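Local coordinates for tegument protein VP22 (Human herpesvirus 1, PDB 4XAL) that modulates the viral host shutoff RNase, supports late accumulation and translation of viral mRNAs, and stabilises microtubules during infection, at residues Arg24-Ser29 and Cys52-Arg57. Sequence-based numbering, arbitrary orientation.
Sequences RKLHFS and CAAVGR
Where Leu26 meets Ala54, their CA atoms 7.1 Å apart, the extended, irregular segment 24-29 lies against segment 52-57 of the long helix 41-74. In the VP22 core domain this illustrates how a loop without secondary structure, leading into a helix, is fastened to it: one apolar side chain packs beside one polar grip. With CG anti to its carbonyl carbon (chi1 -60°), Leu26 brings its CD1 to the helix surface, 3.6 Å from the backbone N of Ala54 and 3.8 Å from Ala54 CB. Helix 101-107 adds to the site: Leu102 and Ala105 pack on Ala54, and the Asn106 side chain accepts a hydrogen bond from Leu26 N. The grip comes from Arg57, whose extended chain runs out to meet Leu26 from the opposite direction. Arg57 NH2 points almost straight (168°) at the backbone carbonyl oxygen of Arg24, but the modelled separation is implausibly short, so the length of this hydrogen bond is doubtful; a weak, bent bond from Arg57 NH1 reaches Arg24 O at 3.1 Å. Both thus end on one acceptor at the guanidinium edge, while Leu26 CD1 sits over the centre of one face, 3.7 Å from Arg57 CZ.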
loop_
_atom_site.group_PDB
_atom_site.type_symbol
_atom_site.label_atom_id
_atom_site.label_comp_id
_atom_site.label_asym_id
_atom_site.label_seq_id
_atom_site.Cartn_x
_atom_site.Cartn_y
_atom_site.Cartn_z
ATOM N N ARG A 24 10.134 5.220 6.508
ATOM C CA ARG A 24 10.473 6.528 5.964
ATOM C C ARG A 24 9.251 7.302 5.492
ATOM O O ARG A 24 8.412 6.784 4.757
ATOM C CB ARG A 24 11.466 6.376 4.817
ATOM C CG ARG A 24 12.088 7.677 4.342
ATOM C CD ARG A 24 12.781 7.468 3.010
ATOM N NE ARG A 24 13.080 8.725 2.330
ATOM C CZ ARG A 24 14.258 9.340 2.368
ATOM N NH1 ARG A 24 15.264 8.811 3.058
ATOM N NH2 ARG A 24 14.429 10.483 1.712
ATOM N N LYS A 25 9.155 8.555 5.929
ATOM C CA LYS A 25 8.126 9.448 5.432
ATOM C C LYS A 25 8.387 9.702 3.955
ATOM O O LYS A 25 9.503 10.053 3.574
ATOM C CB LYS A 25 8.119 10.759 6.223
ATOM C CG LYS A 25 7.817 10.556 7.710
ATOM C CD LYS A 25 6.395 10.043 7.899
ATOM C CE LYS A 25 6.154 9.556 9.336
ATOM N NZ LYS A 25 4.853 8.832 9.446
ATOM N N LEU A 26 7.362 9.509 3.131
ATOM C CA LEU A 26 7.505 9.677 1.688
ATOM C C LEU A 26 7.181 11.089 1.249
ATOM O O LEU A 26 6.116 11.618 1.564
ATOM C CB LEU A 26 6.600 8.688 0.944
ATOM C CG LEU A 26 6.916 7.236 1.269
ATOM C CD1 LEU A 26 5.867 6.317 0.667
ATOM C CD2 LEU A 26 8.299 6.880 0.755
ATOM N N HIS A 27 8.099 11.688 0.498
ATOM C CA HIS A 27 7.878 12.997 -0.105
ATOM C C HIS A 27 8.545 13.082 -1.468
ATOM O O HIS A 27 9.632 12.545 -1.656
ATOM C CB HIS A 27 8.436 14.107 0.792
ATOM C CG HIS A 27 7.790 14.162 2.134
ATOM N ND1 HIS A 27 6.509 14.630 2.319
ATOM C CD2 HIS A 27 8.238 13.784 3.354
ATOM C CE1 HIS A 27 6.197 14.546 3.602
ATOM N NE2 HIS A 27 7.232 14.039 4.251
ATOM N N PHE A 28 7.892 13.747 -2.415
ATOM C CA PHE A 28 8.520 13.995 -3.701
ATOM C C PHE A 28 9.608 15.059 -3.542
ATOM O O PHE A 28 9.621 15.807 -2.568
ATOM C CB PHE A 28 7.486 14.414 -4.737
ATOM C CG PHE A 28 6.480 13.333 -5.040
ATOM C CD1 PHE A 28 6.908 12.094 -5.502
ATOM C CD2 PHE A 28 5.132 13.550 -4.848
ATOM C CE1 PHE A 28 5.994 11.082 -5.778
ATOM C CE2 PHE A 28 4.212 12.554 -5.125
ATOM C CZ PHE A 28 4.644 11.319 -5.582
ATOM N N SER A 29 10.526 15.095 -4.492
ATOM C CA SER A 29 11.700 15.952 -4.379
ATOM C C SER A 29 11.317 17.416 -4.343
ATOM O O SER A 29 10.376 17.841 -5.014
ATOM C CB SER A 29 12.663 15.698 -5.534
ATOM O OG SER A 29 13.716 16.643 -5.505
ATOM N N CYS A 52 5.990 4.670 -6.294
ATOM C CA CYS A 52 5.757 3.227 -6.236
ATOM C C CYS A 52 5.707 2.751 -4.795
ATOM O O CYS A 52 4.894 1.883 -4.446
ATOM C CB CYS A 52 6.830 2.483 -7.023
ATOM S SG CYS A 52 6.779 2.867 -8.814
ATOM N N ALA A 53 6.551 3.333 -3.947
ATOM C CA ALA A 53 6.577 2.942 -2.533
ATOM C C ALA A 53 5.262 3.252 -1.842
ATOM O O ALA A 53 4.747 2.435 -1.073
ATOM C CB ALA A 53 7.729 3.636 -1.810
ATOM N N ALA A 54 4.704 4.427 -2.120
ATOM C CA ALA A 54 3.442 4.839 -1.517
ATOM C C ALA A 54 2.295 3.932 -1.938
ATOM O O ALA A 54 1.458 3.537 -1.119
ATOM C CB ALA A 54 3.123 6.293 -1.890
ATOM N N VAL A 55 2.242 3.632 -3.231
ATOM C CA VAL A 55 1.215 2.750 -3.749
ATOM C C VAL A 55 1.343 1.379 -3.082
ATOM O O VAL A 55 0.349 0.813 -2.627
ATOM C CB VAL A 55 1.321 2.632 -5.290
ATOM C CG1 VAL A 55 0.485 1.477 -5.798
ATOM C CG2 VAL A 55 0.876 3.946 -5.934
ATOM N N GLY A 56 2.564 0.868 -3.000
ATOM C CA GLY A 56 2.806 -0.428 -2.380
ATOM C C GLY A 56 2.395 -0.483 -0.916
ATOM O O GLY A 56 1.801 -1.471 -0.463
ATOM N N ARG A 57 2.717 0.567 -0.164
ATOM C CA ARG A 57 2.355 0.626 1.254
ATOM C C ARG A 57 0.864 0.620 1.482
ATOM O O ARG A 57 0.364 -0.066 2.379
ATOM C CB ARG A 57 2.920 1.886 1.914
ATOM C CG ARG A 57 4.379 1.870 2.146
ATOM C CD ARG A 57 4.682 2.996 3.146
ATOM N NE ARG A 57 6.085 3.323 3.196
ATOM C CZ ARG A 57 6.549 4.434 3.752
ATOM N NH1 ARG A 57 5.699 5.295 4.298
ATOM N NH2 ARG A 57 7.845 4.675 3.754
#